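Local coordinates for protein CDP-archaeol synthase (Aeropyrum pernix K1, PDB 5GUF) that probably catalyses the transfer of a cytidylyl group from CTP to an archaeal ether-lipid phosphate, giving CDP-archaeol and diphosphate with magnesium as cofactor, at residues L22-A27 with L94-G99; L75-S80 with L84-S89; P90-G95 with I135-T140; F105-L110 with P119-L124. One frame throughout, in Å; residues are numbered along the deposited sequence.

Interaction 1: residues L22-A27 with L94-G99; sequences LPAMIA and LGALAG
Ala-24 and Ala-96 meet methyl to methyl, CB of Ala-24 lying 3.6 Å from CB of Ala-96, and this pair marks where the backbones of the two segments come nearest. The CB of Ala-96 is directed at the partner helix and lies 3.8 Å from Ala-24 O, whereas that of Ala-24 leaves its helix more obliquely. With so little side chain between them, the backbones come close: CA of Ala-24 is 5.3 Å from CA of Ala-96. Such small-residue packing is a familiar way of bringing transmembrane helices together, and here it joins helix 14-29 to helix 84-109, both predicted to span the membrane; the centre of the contact lies about 3 Å from the centre of the chain. The other half of the contact uses a longer side chain. Leu-97 has CG anti to its carbonyl carbon (chi1 -67°), which swings the branched end back toward helix 14-29. Its CD2 rests 3.6 Å from Ala-27 O in a van der Waals contact, while its CG faces the Ala-27 methyl, the CB-to-CG distance being 4.4 Å. Phe-126 and Ala-130 of helix 121-136 pack against Ala-96, and Leu-62 of helix 59-80 touches Leu-97, whose side chain is about 5 Å from the bound CTP, nearest atoms.

Interaction 2: residues L75-S80 with L84-S89; sequences LAALAS and LLAVHS
Leu-85 supplies most of the apolar contact, reaching across to Ala-76, Ala-77 and Ser-80. The backbones come close here, CA of Ala-77 being 4.8 Å from CA of Leu-85, and the CB of Leu-85 lies 3.7 Å from the CA of Ala-77. Beyond it the chain runs on with CG anti to the carbonyl carbon (chi1 -60°), which carries CD1 of Leu-85 to 3.7 Å from CB of Ala-76 and 3.4 Å from OG of Ser-80. The Ala-77 methyl sits between the CB of Leu-85 and that of Ala-86, the latter 3.9 Å from the CB of Ala-77.

The polar bonds run within each helix. Ser-80 OG bonds to Ala-76 O at 3.0 Å, tilted 24° from the carbonyl plane, and Ser-80 N reaches the same oxygen from the opposite face. The hydroxyl also bonds to the backbone N of Asn-82, linking the last helical turn to the loop. Ser-89 OG similarly bonds to Leu-85 O at 2.6 Å. With an alanine in place of Ser-80, Asn-82 N would probably lose this acceptor and Ala-76 O one of its donors, and a gap would open beside Leu-85 CD1.

The segment axes approach to 7.6 Å, with their directions 157° apart. Close antiparallel helices joined by a short loop form a helical hairpin, here at the turn between two predicted transmembrane helices.

Interaction 3: residues P90-G95 with I135-T140; sequences PAIALG and IALGYT
Between Ala-91 and Leu-137 the CA atoms are 8.7 Å apart, the nearest such pair, so the backbones stay well separated and side chains must bridge the gap. Leu-137 does so with one branch: its CD1 is 4.0 Å from CG1 of Ile-92 and 4.5 Å from CB of Ala-91. The CB of Leu-137 is directed at helix 84-109, and CG continues anti to the carbonyl carbon (chi1 -73°), placing CD1 against Ala-91 and Ile-92. Ile-92 leaves its helix at a slant, but CG1 bends toward the leucine, and the two side chains cross obliquely. Ala-91 presents its methyl more directly.

The leucine lies near the C-terminal end of helix 121-136. Gly-138 leaves helical geometry with a positive phi of 114°, and two bonds back into the last turn define a Schellman motif; Gly-138 N bonds to Ile-135 O at 3.0 Å. At these backbone angles a CB on residue 138 would press against the carbonyl O of Leu-137, which explains the glycine. Past this turn, Thr-140 makes backbone hydrogen bonds with Trp-9 and Ile-11, placing it in a short parallel strand pair. Ile-92 is also packed by Ala-130 and Ser-134 of helix 121-136 and by Leu-20 and Ala-24 of helix 14-29, while the Leu-137 side chain also touches His-88.

Interaction 4: residues F105-L110 with P119-L124; sequences FVKRRL and PLLDQL. With K (potassium ion), chain F; CTP (cytidine-5'-triphosphate), chain B.
Lys-107 starts with CG anti to its carbonyl carbon (chi1 -68°) and bends at chi3 (79°), which brings NZ within bonding distance of both Asp-122 and the CTP gamma-phosphate. The Lys-107 and Asp-122 side chains cross at about a right angle. Lys-107 NZ forms a salt bridge to Asp-122 OD1 at 3.0 Å, on that oxygen's syn side, with a weak bond to OD2, which also accepts from Ala-118 N. The same nitrogen hydrogen-bonds CTP O1G at 3.0 Å and also donates to Arg-116 O. Beneath the charges, CD2 of Leu-121 packs 4.0 Å from CG of Lys-107 and also meets Val-106.

Arg-108 lays its guanidinium edge along the phosphate: NH1 bonds to CTP O2G at 2.7 Å, nearly straight at 176°, and NH2 to CTP O1G at 2.8 Å. Lys-107 and Arg-108 thus line the CTP pocket, their positive groups receiving the gamma-phosphate. A methionine in place of Lys-107 would probably leave Asp-122 without this charge partner and the gamma-phosphate short of one cation.

Asp-122 also works through its backbone: its O is a long 3.3 Å from the potassium ion, which Asp-100, CTP O2A and three waters also bind. The contact joins the C-terminal end of helix 84-109 to the first turn of helix 121-136, with helix 143-161 packed on Leu-120 and Gln-123; Pro-119 of the second subunit packs on Leu-110 and Leu-121.

How the interactions relate
All four contacts use helix 84-109, in the order 2, 3, 1, 4 along it, with 3 and 1 overlapping at Leu-94 and Gly-95. Interaction 1 lies at the core, with every touching residue buried; interaction 2 is also buried but its centre sits about 17 Å from the chain's centre, and interactions 3 and 4 are partly buried. Interactions 1 and 3 also touch where Ala-27 CB packs 3.9 Å from Ala-93 CB. Interactions 2 and 3 meet where His-88 ND1 lies 2.7 Å from Tyr-139 OH, a probable hydrogen bond. Interactions 3 and 4 engage opposite ends of helix 121-136. Three contacts are apolar across the interface; the CTP-side one adds a salt bridge and phosphate bonds.

Interaction 1: residues L22-A27 with L94-G99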
loop_
_atom_site.group_PDB
_atom_site.type_symbol
_atom_site.label_atom_id
_atom_site.label_comp_id
_atom_site.label_asym_id
_atom_site.label_seq_id
_atom_site.Cartn_x
_atom_site.Cartn_y
_atom_site.Cartn_z
ATOM N N LEU A 22 14.853 0.324 -12.446
ATOM C CA LEU A 22 15.452 1.657 -12.408
ATOM C C LEU A 22 14.952 2.572 -13.523
ATOM O O LEU A 22 14.818 3.779 -13.275
ATOM C CB LEU A 22 16.985 1.550 -12.411
ATOM C CG LEU A 22 17.620 1.531 -11.006
ATOM C CD1 LEU A 22 19.039 0.973 -11.028
ATOM C CD2 LEU A 22 17.614 2.911 -10.365
ATOM N N PRO A 23 14.662 2.098 -14.734
ATOM C CA PRO A 23 14.012 2.997 -15.706
ATOM C C PRO A 23 12.675 3.539 -15.234
ATOM O O PRO A 23 12.362 4.705 -15.495
ATOM C CB PRO A 23 13.860 2.107 -16.950
ATOM C CG PRO A 23 15.041 1.190 -16.857
ATOM C CD PRO A 23 15.241 0.908 -15.383
ATOM N N ALA A 24 11.871 2.721 -14.551
ATOM C CA ALA A 24 10.590 3.190 -14.023
ATOM C C ALA A 24 10.796 4.223 -12.917
ATOM O O ALA A 24 10.134 5.266 -12.895
ATOM C CB ALA A 24 9.780 1.999 -13.503
ATOM N N MET A 25 11.697 3.929 -11.973
ATOM C CA MET A 25 12.050 4.886 -10.931
ATOM C C MET A 25 12.489 6.214 -11.537
ATOM O O MET A 25 12.095 7.289 -11.072
ATOM C CB MET A 25 13.167 4.315 -10.060
ATOM C CG MET A 25 12.719 3.253 -9.074
ATOM S SD MET A 25 14.094 2.634 -8.073
ATOM C CE MET A 25 14.557 1.177 -8.991
ATOM N N ILE A 26 13.296 6.148 -12.599
ATOM C CA ILE A 26 13.779 7.360 -13.239
ATOM C C ILE A 26 12.661 8.030 -14.033
ATOM O O ILE A 26 12.549 9.258 -14.047
ATOM C CB ILE A 26 15.012 7.047 -14.106
ATOM C CG1 ILE A 26 16.231 6.947 -13.186
ATOM C CG2 ILE A 26 15.240 8.146 -15.122
ATOM C CD1 ILE A 26 17.395 6.208 -13.767
ATOM N N ALA A 27 11.811 7.242 -14.690
ATOM C CA ALA A 27 10.649 7.828 -15.350
ATOM C C ALA A 27 9.737 8.510 -14.339
ATOM O O ALA A 27 9.196 9.583 -14.610
ATOM C CB ALA A 27 9.878 6.760 -16.124
ATOM N N LEU A 94 6.561 3.561 -19.580
ATOM C CA LEU A 94 5.160 3.898 -19.829
ATOM C C LEU A 94 4.257 3.354 -18.728
ATOM O O LEU A 94 3.353 4.053 -18.259
ATOM C CB LEU A 94 4.709 3.374 -21.196
ATOM C CG LEU A 94 5.287 4.192 -22.354
ATOM C CD1 LEU A 94 4.873 3.640 -23.706
ATOM C CD2 LEU A 94 4.897 5.665 -22.226
ATOM N N GLY A 95 4.490 2.116 -18.297
ATOM C CA GLY A 95 3.709 1.583 -17.193
ATOM C C GLY A 95 3.903 2.370 -15.909
ATOM O O GLY A 95 2.957 2.588 -15.149
ATOM N N ALA A 96 5.132 2.799 -15.641
ATOM C CA ALA A 96 5.346 3.632 -14.472
ATOM C C ALA A 96 4.573 4.935 -14.598
ATOM O O ALA A 96 3.942 5.382 -13.636
ATOM C CB ALA A 96 6.836 3.908 -14.280
ATOM N N LEU A 97 4.593 5.544 -15.788
ATOM C CA LEU A 97 3.899 6.815 -15.978
ATOM C C LEU A 97 2.384 6.628 -15.924
ATOM O O LEU A 97 1.668 7.469 -15.363
ATOM C CB LEU A 97 4.323 7.452 -17.302
ATOM C CG LEU A 97 5.788 7.900 -17.353
ATOM C CD1 LEU A 97 6.261 8.210 -18.794
ATOM C CD2 LEU A 97 6.071 9.067 -16.402
ATOM N N ALA A 98 1.880 5.528 -16.497
ATOM C CA ALA A 98 0.447 5.256 -16.477
ATOM C C ALA A 98 -0.037 4.987 -15.058
ATOM O O ALA A 98 -1.103 5.474 -14.655
ATOM C CB ALA A 98 0.130 4.066 -17.394
ATOM N N GLY A 99 0.752 4.231 -14.282
ATOM C CA GLY A 99 0.376 3.932 -12.908
ATOM C C GLY A 99 0.368 5.163 -12.016
ATOM O O GLY A 99 -0.479 5.294 -11.131
#

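Interaction 2: residues L75-S80 with L84-S89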
loop_
_atom_site.group_PDB
_atom_site.type_symbol
_atom_site.label_atom_id
_atom_site.label_comp_id
_atom_site.label_asym_id
_atom_site.label_seq_id
_atom_site.Cartn_x
_atom_site.Cartn_y
_atom_site.Cartn_z
ATOM N N LEU A 75 21.282 2.329 -20.180
ATOM C CA LEU A 75 22.220 2.044 -19.101
ATOM C C LEU A 75 21.926 0.703 -18.438
ATOM O O LEU A 75 22.851 -0.010 -18.042
ATOM C CB LEU A 75 22.197 3.166 -18.065
ATOM C CG LEU A 75 22.656 4.513 -18.606
ATOM C CD1 LEU A 75 22.429 5.623 -17.584
ATOM C CD2 LEU A 75 24.116 4.419 -19.016
ATOM N N ALA A 76 20.647 0.356 -18.263
ATOM C CA ALA A 76 20.328 -0.949 -17.681
ATOM C C ALA A 76 20.775 -2.084 -18.596
ATOM O O ALA A 76 21.300 -3.095 -18.125
ATOM C CB ALA A 76 18.831 -1.060 -17.387
ATOM N N ALA A 77 20.591 -1.921 -19.909
ATOM C CA ALA A 77 21.016 -2.944 -20.856
ATOM C C ALA A 77 22.539 -3.084 -20.879
ATOM O O ALA A 77 23.060 -4.200 -20.968
ATOM C CB ALA A 77 20.468 -2.618 -22.245
ATOM N N LEU A 78 23.272 -1.969 -20.784
ATOM C CA LEU A 78 24.729 -2.048 -20.800
ATOM C C LEU A 78 25.272 -2.573 -19.480
ATOM O O LEU A 78 26.235 -3.347 -19.466
ATOM C CB LEU A 78 25.332 -0.682 -21.106
ATOM C CG LEU A 78 25.054 -0.244 -22.531
ATOM C CD1 LEU A 78 25.466 1.201 -22.714
ATOM C CD2 LEU A 78 25.783 -1.159 -23.484
ATOM N N ALA A 79 24.673 -2.163 -18.360
ATOM C CA ALA A 79 25.143 -2.642 -17.063
ATOM C C ALA A 79 24.944 -4.147 -16.910
ATOM O O ALA A 79 25.784 -4.830 -16.318
ATOM C CB ALA A 79 24.425 -1.901 -15.936
ATOM N N SER A 80 23.834 -4.678 -17.422
ATOM C CA SER A 80 23.459 -6.068 -17.197
ATOM C C SER A 80 23.879 -7.001 -18.318
ATOM O O SER A 80 23.745 -8.217 -18.167
ATOM C CB SER A 80 21.941 -6.183 -17.038
ATOM O OG SER A 80 21.326 -6.113 -18.317
ATOM N N LEU A 84 17.868 -6.801 -24.189
ATOM C CA LEU A 84 16.416 -6.662 -24.212
ATOM C C LEU A 84 15.937 -5.558 -23.277
ATOM O O LEU A 84 14.865 -4.987 -23.511
ATOM C CB LEU A 84 15.765 -7.996 -23.858
ATOM C CG LEU A 84 15.454 -8.873 -25.070
ATOM C CD1 LEU A 84 14.625 -10.090 -24.661
ATOM C CD2 LEU A 84 14.723 -8.058 -26.118
ATOM N N LEU A 85 16.730 -5.214 -22.255
ATOM C CA LEU A 85 16.409 -4.081 -21.385
ATOM C C LEU A 85 16.292 -2.769 -22.152
ATOM O O LEU A 85 15.541 -1.878 -21.734
ATOM C CB LEU A 85 17.458 -3.931 -20.282
ATOM C CG LEU A 85 17.618 -5.129 -19.333
ATOM C CD1 LEU A 85 18.221 -4.709 -17.981
ATOM C CD2 LEU A 85 16.273 -5.846 -19.148
ATOM N N ALA A 86 17.038 -2.599 -23.246
ATOM C CA ALA A 86 16.883 -1.366 -24.001
ATOM C C ALA A 86 15.567 -1.340 -24.755
ATOM O O ALA A 86 15.043 -0.260 -25.036
ATOM C CB ALA A 86 18.047 -1.166 -24.970
ATOM N N VAL A 87 15.033 -2.507 -25.086
ATOM C CA VAL A 87 13.754 -2.602 -25.771
ATOM C C VAL A 87 12.589 -2.548 -24.788
ATOM O O VAL A 87 11.563 -1.939 -25.076
ATOM C CB VAL A 87 13.737 -3.898 -26.606
ATOM C CG1 VAL A 87 12.337 -4.176 -27.184
ATOM C CG2 VAL A 87 14.788 -3.817 -27.699
ATOM N N HIS A 88 12.742 -3.170 -23.617
ATOM C CA HIS A 88 11.661 -3.269 -22.640
ATOM C C HIS A 88 11.489 -2.000 -21.808
ATOM O O HIS A 88 10.361 -1.674 -21.394
ATOM C CB HIS A 88 11.932 -4.438 -21.700
ATOM C CG HIS A 88 11.787 -5.778 -22.344
ATOM N ND1 HIS A 88 12.280 -6.934 -21.774
ATOM C CD2 HIS A 88 11.190 -6.151 -23.502
ATOM C CE1 HIS A 88 12.002 -7.958 -22.560
ATOM N NE2 HIS A 88 11.333 -7.512 -23.609
ATOM N N SER A 89 12.591 -1.300 -21.516
ATOM C CA SER A 89 12.524 -0.187 -20.572
ATOM C C SER A 89 11.596 0.929 -21.030
ATOM O O SER A 89 10.938 1.533 -20.164
ATOM C CB SER A 89 13.928 0.356 -20.292
ATOM O OG SER A 89 14.729 -0.629 -19.640
#

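Interaction 3: residues P90-G95 with I135-T140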
loop_
_atom_site.group_PDB
_atom_site.type_symbol
_atom_site.label_atom_id
_atom_site.label_comp_id
_atom_site.label_asym_id
_atom_site.label_seq_id
_atom_site.Cartn_x
_atom_site.Cartn_y
_atom_site.Cartn_z
ATOM N N PRO A 90 11.486 1.258 -22.324
ATOM C CA PRO A 90 10.452 2.232 -22.716
ATOM C C PRO A 90 9.043 1.803 -22.323
ATOM O O PRO A 90 8.292 2.615 -21.762
ATOM C CB PRO A 90 10.620 2.333 -24.243
ATOM C CG PRO A 90 12.065 1.954 -24.488
ATOM C CD PRO A 90 12.352 0.884 -23.466
ATOM N N ALA A 91 8.663 0.548 -22.601
ATOM C CA ALA A 91 7.335 0.082 -22.203
ATOM C C ALA A 91 7.164 0.131 -20.687
ATOM O O ALA A 91 6.103 0.529 -20.193
ATOM C CB ALA A 91 7.090 -1.338 -22.723
ATOM N N ILE A 92 8.202 -0.265 -19.935
ATOM C CA ILE A 92 8.130 -0.231 -18.476
ATOM C C ILE A 92 8.006 1.205 -17.980
ATOM O O ILE A 92 7.214 1.496 -17.070
ATOM C CB ILE A 92 9.352 -0.942 -17.856
ATOM C CG1 ILE A 92 9.358 -2.434 -18.234
ATOM C CG2 ILE A 92 9.380 -0.786 -16.336
ATOM C CD1 ILE A 92 10.351 -3.283 -17.451
ATOM N N ALA A 93 8.784 2.122 -18.569
ATOM C CA ALA A 93 8.625 3.541 -18.270
ATOM C C ALA A 93 7.183 3.991 -18.476
ATOM O O ALA A 93 6.639 4.740 -17.655
ATOM C CB ALA A 93 9.560 4.377 -19.149
ATOM N N LEU A 94 6.561 3.561 -19.580
ATOM C CA LEU A 94 5.160 3.898 -19.829
ATOM C C LEU A 94 4.257 3.354 -18.728
ATOM O O LEU A 94 3.353 4.053 -18.259
ATOM C CB LEU A 94 4.709 3.374 -21.196
ATOM C CG LEU A 94 5.287 4.192 -22.354
ATOM C CD1 LEU A 94 4.873 3.640 -23.706
ATOM C CD2 LEU A 94 4.897 5.665 -22.226
ATOM N N GLY A 95 4.490 2.116 -18.297
ATOM C CA GLY A 95 3.709 1.583 -17.193
ATOM C C GLY A 95 3.903 2.370 -15.909
ATOM O O GLY A 95 2.957 2.588 -15.149
ATOM N N ILE A 135 5.339 -7.887 -16.253
ATOM C CA ILE A 135 4.674 -9.191 -16.324
ATOM C C ILE A 135 3.996 -9.381 -17.676
ATOM O O ILE A 135 4.110 -10.440 -18.293
ATOM C CB ILE A 135 3.671 -9.339 -15.165
ATOM C CG1 ILE A 135 4.422 -9.484 -13.830
ATOM C CG2 ILE A 135 2.694 -10.493 -15.444
ATOM C CD1 ILE A 135 3.528 -9.412 -12.602
ATOM N N ALA A 136 3.311 -8.352 -18.183
ATOM C CA ALA A 136 2.824 -8.428 -19.557
ATOM C C ALA A 136 3.958 -8.674 -20.564
ATOM O O ALA A 136 3.727 -9.266 -21.626
ATOM C CB ALA A 136 2.065 -7.158 -19.907
ATOM N N LEU A 137 5.184 -8.234 -20.260
ATOM C CA LEU A 137 6.287 -8.466 -21.180
ATOM C C LEU A 137 6.817 -9.891 -21.115
ATOM O O LEU A 137 7.606 -10.279 -21.982
ATOM C CB LEU A 137 7.433 -7.485 -20.904
ATOM C CG LEU A 137 7.251 -6.019 -21.323
ATOM C CD1 LEU A 137 8.469 -5.211 -20.910
ATOM C CD2 LEU A 137 6.990 -5.859 -22.827
ATOM N N GLY A 138 6.430 -10.674 -20.111
ATOM C CA GLY A 138 6.925 -12.029 -19.984
ATOM C C GLY A 138 7.803 -12.299 -18.782
ATOM O O GLY A 138 8.258 -13.434 -18.628
ATOM N N TYR A 139 8.061 -11.312 -17.927
ATOM C CA TYR A 139 8.839 -11.532 -16.715
ATOM C C TYR A 139 7.999 -12.208 -15.639
ATOM O O TYR A 139 6.828 -11.880 -15.440
ATOM C CB TYR A 139 9.381 -10.200 -16.162
ATOM C CG TYR A 139 10.444 -9.566 -17.022
ATOM C CD1 TYR A 139 11.784 -9.900 -16.860
ATOM C CD2 TYR A 139 10.108 -8.656 -18.017
ATOM C CE1 TYR A 139 12.758 -9.327 -17.657
ATOM C CE2 TYR A 139 11.066 -8.103 -18.816
ATOM C CZ TYR A 139 12.385 -8.439 -18.635
ATOM O OH TYR A 139 13.325 -7.867 -19.441
ATOM N N THR A 140 8.610 -13.120 -14.904
ATOM C CA THR A 140 7.982 -13.689 -13.725
ATOM C C THR A 140 8.700 -13.158 -12.498
ATOM O O THR A 140 9.928 -13.239 -12.413
ATOM C CB THR A 140 8.018 -15.219 -13.745
ATOM O OG1 THR A 140 7.106 -15.699 -14.741
ATOM C CG2 THR A 140 7.631 -15.805 -12.365
#

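Interaction 4: residues F105-L110 with P119-L124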
loop_
_atom_site.group_PDB
_atom_site.type_symbol
_atom_site.label_atom_id
_atom_site.label_comp_id
_atom_site.label_asym_id
_atom_site.label_seq_id
_atom_site.Cartn_x
_atom_site.Cartn_y
_atom_site.Cartn_z
ATOM N N PHE A 105 -5.608 9.806 -10.692
ATOM C CA PHE A 105 -7.024 9.603 -10.975
ATOM C C PHE A 105 -7.775 9.161 -9.726
ATOM O O PHE A 105 -8.840 9.705 -9.400
ATOM C CB PHE A 105 -7.202 8.566 -12.080
ATOM C CG PHE A 105 -8.634 8.226 -12.345
ATOM C CD1 PHE A 105 -9.461 9.132 -12.999
ATOM C CD2 PHE A 105 -9.163 7.014 -11.924
ATOM C CE1 PHE A 105 -10.796 8.826 -13.246
ATOM C CE2 PHE A 105 -10.489 6.696 -12.165
ATOM C CZ PHE A 105 -11.315 7.605 -12.814
ATOM N N VAL A 106 -7.237 8.166 -9.016
ATOM C CA VAL A 106 -7.916 7.646 -7.837
ATOM C C VAL A 106 -7.972 8.708 -6.746
ATOM O O VAL A 106 -8.995 8.859 -6.069
ATOM C CB VAL A 106 -7.242 6.338 -7.372
ATOM C CG1 VAL A 106 -7.588 6.002 -5.931
ATOM C CG2 VAL A 106 -7.658 5.174 -8.288
ATOM N N LYS A 107 -6.913 9.511 -6.603
ATOM C CA LYS A 107 -6.928 10.555 -5.579
ATOM C C LYS A 107 -8.007 11.594 -5.857
ATOM O O LYS A 107 -8.698 12.045 -4.931
ATOM C CB LYS A 107 -5.564 11.241 -5.475
ATOM C CG LYS A 107 -4.447 10.376 -4.925
ATOM C CD LYS A 107 -3.126 11.080 -5.035
ATOM C CE LYS A 107 -2.952 12.095 -3.928
ATOM N NZ LYS A 107 -1.599 12.699 -3.984
ATOM N N ARG A 108 -8.158 11.994 -7.123
ATOM C CA ARG A 108 -9.173 12.986 -7.461
ATOM C C ARG A 108 -10.574 12.448 -7.186
ATOM O O ARG A 108 -11.408 13.152 -6.611
ATOM C CB ARG A 108 -9.040 13.421 -8.928
ATOM C CG ARG A 108 -7.732 14.141 -9.324
ATOM C CD ARG A 108 -7.400 15.396 -8.503
ATOM N NE ARG A 108 -6.616 15.111 -7.299
ATOM C CZ ARG A 108 -5.323 14.786 -7.294
ATOM N NH1 ARG A 108 -4.649 14.691 -8.434
ATOM N NH2 ARG A 108 -4.701 14.543 -6.145
ATOM N N ARG A 109 -10.852 11.204 -7.591
ATOM C CA ARG A 109 -12.171 10.623 -7.356
ATOM C C ARG A 109 -12.497 10.535 -5.869
ATOM O O ARG A 109 -13.676 10.504 -5.496
ATOM C CB ARG A 109 -12.270 9.231 -7.988
ATOM C CG ARG A 109 -11.967 9.202 -9.472
ATOM C CD ARG A 109 -13.051 9.845 -10.345
ATOM N NE ARG A 109 -13.112 11.314 -10.293
ATOM C CZ ARG A 109 -12.192 12.152 -10.781
ATOM N NH1 ARG A 109 -11.090 11.689 -11.359
ATOM N NH2 ARG A 109 -12.371 13.468 -10.680
ATOM N N LEU A 110 -11.481 10.496 -5.011
ATOM C CA LEU A 110 -11.693 10.440 -3.573
ATOM C C LEU A 110 -11.749 11.822 -2.932
ATOM O O LEU A 110 -11.806 11.920 -1.698
ATOM C CB LEU A 110 -10.585 9.616 -2.924
ATOM C CG LEU A 110 -10.572 8.143 -3.301
ATOM C CD1 LEU A 110 -9.334 7.515 -2.711
ATOM C CD2 LEU A 110 -11.824 7.447 -2.795
ATOM N N PRO A 119 -0.217 8.558 1.400
ATOM C CA PRO A 119 0.942 7.702 1.683
ATOM C C PRO A 119 0.688 6.277 1.210
ATOM O O PRO A 119 -0.456 5.816 1.143
ATOM C CB PRO A 119 1.075 7.779 3.208
ATOM C CG PRO A 119 -0.311 7.996 3.668
ATOM C CD PRO A 119 -0.943 8.906 2.631
ATOM N N LEU A 120 1.776 5.595 0.858
ATOM C CA LEU A 120 1.733 4.306 0.172
ATOM C C LEU A 120 1.339 4.484 -1.292
ATOM O O LEU A 120 2.153 4.208 -2.174
ATOM C CB LEU A 120 0.796 3.319 0.871
ATOM C CG LEU A 120 1.288 2.746 2.200
ATOM C CD1 LEU A 120 0.516 1.463 2.510
ATOM C CD2 LEU A 120 2.826 2.513 2.233
ATOM N N LEU A 121 0.116 4.952 -1.569
ATOM C CA LEU A 121 -0.314 5.094 -2.961
ATOM C C LEU A 121 0.607 6.027 -3.746
ATOM O O LEU A 121 0.991 5.714 -4.879
ATOM C CB LEU A 121 -1.760 5.591 -3.027
ATOM C CG LEU A 121 -2.344 5.829 -4.431
ATOM C CD1 LEU A 121 -2.371 4.531 -5.268
ATOM C CD2 LEU A 121 -3.732 6.456 -4.387
ATOM N N ASP A 122 0.974 7.179 -3.159
ATOM C CA ASP A 122 1.869 8.125 -3.829
ATOM C C ASP A 122 3.225 7.501 -4.147
ATOM O O ASP A 122 3.891 7.910 -5.101
ATOM C CB ASP A 122 2.094 9.366 -2.957
ATOM C CG ASP A 122 0.936 10.361 -3.013
ATOM O OD1 ASP A 122 0.075 10.232 -3.910
ATOM O OD2 ASP A 122 0.881 11.259 -2.132
ATOM N N GLN A 123 3.673 6.543 -3.347
ATOM C CA GLN A 123 5.005 5.998 -3.553
ATOM C C GLN A 123 5.001 4.730 -4.396
ATOM O O GLN A 123 6.037 4.377 -4.955
ATOM C CB GLN A 123 5.681 5.707 -2.210
ATOM C CG GLN A 123 5.963 6.924 -1.341
ATOM C CD GLN A 123 4.730 7.434 -0.602
ATOM O OE1 GLN A 123 3.818 6.668 -0.262
ATOM N NE2 GLN A 123 4.696 8.743 -0.354
ATOM N N LEU A 124 3.866 4.052 -4.530
ATOM C CA LEU A 124 3.848 2.726 -5.120
ATOM C C LEU A 124 3.075 2.626 -6.433
ATOM O O LEU A 124 3.247 1.632 -7.150
ATOM C CB LEU A 124 3.285 1.721 -4.108
ATOM C CG LEU A 124 4.235 1.450 -2.938
ATOM C CD1 LEU A 124 3.705 0.332 -2.056
ATOM C CD2 LEU A 124 5.647 1.120 -3.441
HETATM K K K F . 3.015 10.227 -7.317
HETATM N N1 CTP B . 4.703 15.889 -12.820
HETATM C C2 CTP B . 4.374 16.237 -14.128
HETATM N N3 CTP B . 3.828 15.312 -15.006
HETATM C C4 CTP B . 3.661 14.000 -14.590
HETATM C C5 CTP B . 4.034 13.635 -13.290
HETATM C C6 CTP B . 4.389 14.624 -12.367
HETATM O O2 CTP B . 4.564 17.385 -14.522
HETATM N N4 CTP B . 3.148 13.107 -15.434
HETATM C "C1'" CTP B . 5.340 16.917 -11.942
HETATM C "C2'" CTP B . 4.306 17.916 -11.445
HETATM O "O2'" CTP B . 4.942 19.162 -11.262
HETATM C "C3'" CTP B . 3.927 17.366 -10.095
HETATM C "C4'" CTP B . 5.282 16.877 -9.603
HETATM O "O4'" CTP B . 5.949 16.387 -10.765
HETATM O "O3'" CTP B . 3.363 18.360 -9.281
HETATM C "C5'" CTP B . 5.162 15.831 -8.494
HETATM O "O5'" CTP B . 4.556 14.645 -8.964
HETATM P PA CTP B . 3.312 14.019 -8.167
HETATM O O1A CTP B . 3.706 13.977 -6.707
HETATM O O2A CTP B . 2.922 12.652 -8.690
HETATM O O3A CTP B . 2.116 15.066 -8.444
HETATM P PB CTP B . 1.309 15.858 -7.295
HETATM O O1B CTP B . 1.727 17.313 -7.337
HETATM O O2B CTP B . 1.534 15.304 -5.912
HETATM O O3B CTP B . -0.228 15.657 -7.763
HETATM P PG CTP B . -1.134 14.378 -7.341
HETATM O O1G CTP B . -1.925 14.743 -6.112
HETATM O O2G CTP B . -1.995 14.070 -8.526
HETATM O O3G CTP B . -0.283 13.178 -7.037
HETATM O O HOH W 1 1.423 12.214 -5.905
HETATM O O HOH W 2 4.632 8.565 -8.385
HETATM O O HOH W 3 0.250 9.964 -8.546
#